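Local coordinates for protein putative efflux transporter (Bacteroides eggerthii, PDB 4L8J) that probably serves as the periplasmic membrane-fusion (adaptor) subunit of an HlyD-family efflux system, helping to carry substrates out of the cell, at residues Y81-K92 against E104-A115. Sequence-based numbering, arbitrary orientation. Where two conformers were deposited one is given.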
loop_
_atom_site.group_PDB
_atom_site.type_symbol
_atom_site.label_atom_id
_atom_site.label_comp_id
_atom_site.label_asym_id
_atom_site.label_seq_id
_atom_site.Cartn_x
_atom_site.Cartn_y
_atom_site.Cartn_z
ATOM N N TYR A 81 81.619 26.852 -19.086
ATOM C CA TYR A 81 80.394 27.467 -19.597
ATOM C C TYR A 81 80.499 28.975 -19.536
ATOM O O TYR A 81 80.142 29.633 -20.496
ATOM C CB TYR A 81 79.142 26.992 -18.823
ATOM C CG TYR A 81 77.903 27.785 -19.172
ATOM C CD1 TYR A 81 77.185 27.517 -20.335
ATOM C CD2 TYR A 81 77.485 28.851 -18.379
ATOM C CE1 TYR A 81 76.077 28.280 -20.695
ATOM C CE2 TYR A 81 76.377 29.622 -18.728
ATOM C CZ TYR A 81 75.674 29.330 -19.888
ATOM O OH TYR A 81 74.569 30.069 -20.232
ATOM N N GLU A 82 80.949 29.526 -18.397
ATOM C CA GLU A 82 81.083 30.969 -18.208
ATOM C C GLU A 82 82.064 31.595 -19.209
ATOM O O GLU A 82 81.771 32.680 -19.722
ATOM C CB GLU A 82 81.508 31.282 -16.781
ATOM C CG GLU A 82 80.342 31.140 -15.818
ATOM C CD GLU A 82 80.693 31.156 -14.346
ATOM O OE1 GLU A 82 81.866 31.433 -14.005
ATOM O OE2 GLU A 82 79.776 30.902 -13.532
ATOM N N THR A 83 83.207 30.919 -19.493
ATOM C CA THR A 83 84.194 31.385 -20.485
ATOM C C THR A 83 83.582 31.313 -21.893
ATOM O O THR A 83 83.726 32.267 -22.657
ATOM C CB THR A 83 85.500 30.555 -20.413
ATOM O OG1 THR A 83 86.038 30.631 -19.104
ATOM C CG2 THR A 83 86.562 31.026 -21.410
ATOM N N ALA A 84 82.904 30.198 -22.245
ATOM C CA ALA A 84 82.298 30.063 -23.583
ATOM C C ALA A 84 81.190 31.085 -23.789
ATOM O O ALA A 84 81.085 31.646 -24.876
ATOM C CB ALA A 84 81.760 28.658 -23.795
ATOM N N ALA A 85 80.385 31.357 -22.744
ATOM C CA ALA A 85 79.301 32.342 -22.826
ATOM C C ALA A 85 79.860 33.769 -23.052
ATOM O O ALA A 85 79.337 34.505 -23.885
ATOM C CB ALA A 85 78.439 32.287 -21.555
ATOM N N ALA A 86 80.927 34.140 -22.322
ATOM C CA ALA A 86 81.564 35.452 -22.444
ATOM C C ALA A 86 82.188 35.617 -23.843
ATOM O O ALA A 86 82.054 36.696 -24.440
ATOM C CB ALA A 86 82.615 35.627 -21.364
ATOM N N GLN A 87 82.855 34.534 -24.353
ATOM C CA GLN A 87 83.481 34.572 -25.665
ATOM C C GLN A 87 82.417 34.740 -26.784
ATOM O O GLN A 87 82.656 35.546 -27.678
ATOM C CB GLN A 87 84.389 33.353 -25.916
ATOM C CG GLN A 87 85.386 33.563 -27.075
ATOM C CD GLN A 87 86.353 34.694 -26.784
ATOM O OE1 GLN A 87 87.159 34.618 -25.868
ATOM N NE2 GLN A 87 86.226 35.808 -27.489
ATOM N N VAL A 88 81.226 34.079 -26.707
ATOM C CA VAL A 88 80.176 34.242 -27.740
ATOM C C VAL A 88 79.579 35.649 -27.717
ATOM O O VAL A 88 79.259 36.159 -28.793
ATOM C CB VAL A 88 79.031 33.181 -27.714
ATOM C CG1 VAL A 88 78.174 33.252 -28.981
ATOM C CG2 VAL A 88 79.595 31.796 -27.605
ATOM N N GLU A 89 79.397 36.265 -26.519
ATOM C CA GLU A 89 78.813 37.614 -26.408
ATOM C C GLU A 89 79.726 38.643 -27.021
ATOM O O GLU A 89 79.255 39.528 -27.733
ATOM C CB GLU A 89 78.469 37.984 -24.952
ATOM C CG GLU A 89 77.127 37.420 -24.508
ATOM C CD GLU A 89 75.952 37.611 -25.455
ATOM O OE1 GLU A 89 75.634 38.774 -25.796
ATOM O OE2 GLU A 89 75.343 36.589 -25.849
ATOM N N ARG A 90 81.032 38.460 -26.825
ATOM C CA ARG A 90 82.107 39.250 -27.403
ATOM C C ARG A 90 82.071 39.134 -28.916
ATOM O O ARG A 90 82.103 40.152 -29.605
ATOM C CB ARG A 90 83.449 38.730 -26.883
ATOM C CG ARG A 90 84.348 39.769 -26.282
ATOM C CD ARG A 90 85.537 39.077 -25.654
ATOM N NE ARG A 90 85.367 38.888 -24.212
ATOM C CZ ARG A 90 85.653 37.766 -23.554
ATOM N NH1 ARG A 90 86.130 36.709 -24.204
ATOM N NH2 ARG A 90 85.470 37.696 -22.242
ATOM N N ASN A 91 81.986 37.883 -29.435
ATOM C CA ASN A 91 81.957 37.609 -30.881
ATOM C C ASN A 91 80.677 38.120 -31.527
ATOM O O ASN A 91 80.733 38.509 -32.692
ATOM C CB ASN A 91 82.203 36.127 -31.183
ATOM C CG ASN A 91 83.634 35.755 -30.844
ATOM O OD1 ASN A 91 84.424 36.614 -30.485
ATOM N ND2 ASN A 91 84.010 34.481 -30.925
ATOM N N LYS A 92 79.556 38.195 -30.779
ATOM C CA LYS A 92 78.303 38.767 -31.313
ATOM C C LYS A 92 78.542 40.247 -31.635
ATOM O O LYS A 92 78.171 40.719 -32.711
ATOM C CB LYS A 92 77.134 38.616 -30.325
ATOM C CG LYS A 92 76.586 37.223 -30.267
ATOM C CD LYS A 92 75.377 37.120 -29.363
ATOM C CE LYS A 92 74.915 35.690 -29.205
ATOM N NZ LYS A 92 73.853 35.572 -28.175
ATOM N N GLU A 104 84.676 31.929 -37.450
ATOM C CA GLU A 104 85.152 32.041 -36.077
ATOM C C GLU A 104 83.965 32.218 -35.139
ATOM O O GLU A 104 83.929 31.557 -34.111
ATOM C CB GLU A 104 86.175 33.196 -35.932
ATOM C CG GLU A 104 86.837 33.308 -34.571
ATOM C CD GLU A 104 87.552 32.096 -34.010
ATOM O OE1 GLU A 104 88.168 31.345 -34.798
ATOM O OE2 GLU A 104 87.569 31.949 -32.766
ATOM N N TYR A 105 82.982 33.065 -35.510
ATOM C CA TYR A 105 81.769 33.262 -34.722
ATOM C C TYR A 105 81.019 31.925 -34.563
ATOM O O TYR A 105 80.590 31.587 -33.460
ATOM C CB TYR A 105 80.846 34.323 -35.367
ATOM C CG TYR A 105 79.514 34.446 -34.658
ATOM C CD1 TYR A 105 79.407 35.124 -33.455
ATOM C CD2 TYR A 105 78.362 33.872 -35.186
ATOM C CE1 TYR A 105 78.208 35.164 -32.752
ATOM C CE2 TYR A 105 77.139 33.949 -34.510
ATOM C CZ TYR A 105 77.064 34.620 -33.306
ATOM O OH TYR A 105 75.894 34.679 -32.597
ATOM N N GLU A 106 80.873 31.174 -35.662
ATOM C CA GLU A 106 80.170 29.886 -35.692
ATOM C C GLU A 106 80.828 28.865 -34.782
ATOM O O GLU A 106 80.136 28.153 -34.060
ATOM C CB GLU A 106 80.124 29.345 -37.106
ATOM C CG GLU A 106 79.333 28.046 -37.199
ATOM C CD GLU A 106 79.218 27.549 -38.617
ATOM O OE1 GLU A 106 79.919 28.118 -39.481
ATOM O OE2 GLU A 106 78.391 26.645 -38.877
ATOM N N ILE A 107 82.162 28.788 -34.828
ATOM C CA ILE A 107 82.940 27.919 -33.949
ATOM C C ILE A 107 82.601 28.285 -32.503
ATOM O O ILE A 107 82.324 27.393 -31.708
ATOM C CB ILE A 107 84.469 28.032 -34.264
ATOM C CG1 ILE A 107 84.803 27.315 -35.611
ATOM C CG2 ILE A 107 85.334 27.476 -33.122
ATOM C CD1 ILE A 107 86.214 27.702 -36.267
ATOM N N SER A 108 82.570 29.592 -32.170
ATOM C CA SER A 108 82.279 30.016 -30.793
ATOM C C SER A 108 80.825 29.690 -30.400
ATOM O O SER A 108 80.592 29.319 -29.250
ATOM C CB SER A 108 82.626 31.491 -30.583
ATOM O OG SER A 108 81.689 32.393 -31.147
ATOM N N VAL A 109 79.868 29.700 -31.349
ATOM C CA VAL A 109 78.478 29.297 -31.021
ATOM C C VAL A 109 78.414 27.775 -30.733
ATOM O O VAL A 109 77.711 27.335 -29.807
ATOM C CB VAL A 109 77.475 29.681 -32.141
ATOM C CG1 VAL A 109 76.097 29.097 -31.873
ATOM C CG2 VAL A 109 77.389 31.199 -32.300
ATOM N N ALA A 110 79.088 26.976 -31.578
ATOM C CA ALA A 110 79.126 25.521 -31.429
ATOM C C ALA A 110 79.801 25.153 -30.103
ATOM O O ALA A 110 79.272 24.326 -29.370
ATOM C CB ALA A 110 79.861 24.891 -32.612
ATOM N N ASN A 111 80.901 25.832 -29.754
ATOM C CA ASN A 111 81.623 25.639 -28.489
ATOM C C ASN A 111 80.758 25.979 -27.273
ATOM O O ASN A 111 80.836 25.304 -26.243
ATOM C CB ASN A 111 82.891 26.489 -28.459
ATOM C CG ASN A 111 84.048 25.955 -29.280
ATOM O OD1 ASN A 111 84.024 24.826 -29.787
ATOM N ND2 ASN A 111 85.121 26.751 -29.394
ATOM N N TYR A 112 79.931 27.024 -27.394
ATOM C CA TYR A 112 79.024 27.456 -26.336
ATOM C C TYR A 112 77.968 26.380 -26.068
ATOM O O TYR A 112 77.726 26.061 -24.908
ATOM C CB TYR A 112 78.370 28.795 -26.715
ATOM C CG TYR A 112 77.217 29.183 -25.819
ATOM C CD1 TYR A 112 77.443 29.709 -24.548
ATOM C CD2 TYR A 112 75.901 28.959 -26.210
ATOM C CE1 TYR A 112 76.383 30.019 -23.696
ATOM C CE2 TYR A 112 74.836 29.258 -25.365
ATOM C CZ TYR A 112 75.081 29.814 -24.120
ATOM O OH TYR A 112 74.029 30.115 -23.290
ATOM N N GLN A 113 77.332 25.823 -27.123
ATOM C CA GLN A 113 76.321 24.780 -26.937
ATOM C C GLN A 113 76.944 23.528 -26.294
ATOM O O GLN A 113 76.326 22.938 -25.419
ATOM C CB GLN A 113 75.610 24.431 -28.257
ATOM C CG GLN A 113 74.914 25.653 -28.924
ATOM C CD GLN A 113 73.610 26.169 -28.310
ATOM O OE1 GLN A 113 73.202 25.822 -27.187
ATOM N NE2 GLN A 113 72.922 27.031 -29.052
ATOM N N LYS A 114 78.177 23.157 -26.698
ATOM C CA LYS A 114 78.923 22.031 -26.126
ATOM C C LYS A 114 79.128 22.269 -24.632
ATOM O O LYS A 114 78.779 21.408 -23.839
ATOM C CB LYS A 114 80.276 21.844 -26.855
ATOM C CG LYS A 114 80.113 21.181 -28.227
ATOM C CD LYS A 114 81.243 21.539 -29.210
ATOM C CE LYS A 114 81.014 21.011 -30.616
ATOM N NZ LYS A 114 79.801 21.590 -31.269
ATOM N N ALA A 115 79.635 23.464 -24.253
ATOM C CA ALA A 115 79.863 23.870 -22.865
ATOM C C ALA A 115 78.544 23.909 -22.072
ATOM O O ALA A 115 78.508 23.441 -20.942
ATOM C CB ALA A 115 80.542 25.224 -22.822
HETATM O O HOH W 1 87.016 33.871 -30.798
#
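The helical segments 81-92 and 104-115 run antiparallel, their axes 8.7 Å apart at closest approach and 153° between their directions, with A84 set against Y112 and V88 against S108. V88 is a knob among Y105, S108, V109 and Y112; its CG2 comes 3.1 Å from S108 O and lies against Y112 CB, while CG1 meets V109 CG2. Y112 is in turn a knob among Y81, A84, A85 and V88, which marks knobs-into-holes packing in the two-helix hairpin that membrane-fusion proteins of this family project from the lipoyl-like barrel-sandwich domain. Carried there by a CG anti to the backbone N (chi1 168°), the Y112 ring lies alongside Y81, planes 42° apart, and the two hydroxyls share a hydrogen bond (OH to OH, 3.1 Å). Were the ring lost to an alanine here, the Y81 hydroxyl would probably lose this mate and A85 its aromatic cover. Toward the hairpin's turn, N91 ND2 donates a nearly straight bond to S108 OG (3.1 Å), which lies near the amide plane of N91; S108 OG in turn donates to Y105 O (2.7 Å), and a water links N91 ND2 to E104 OE2. The aliphatic chain of K92 borders the Y105 ring edge through CG.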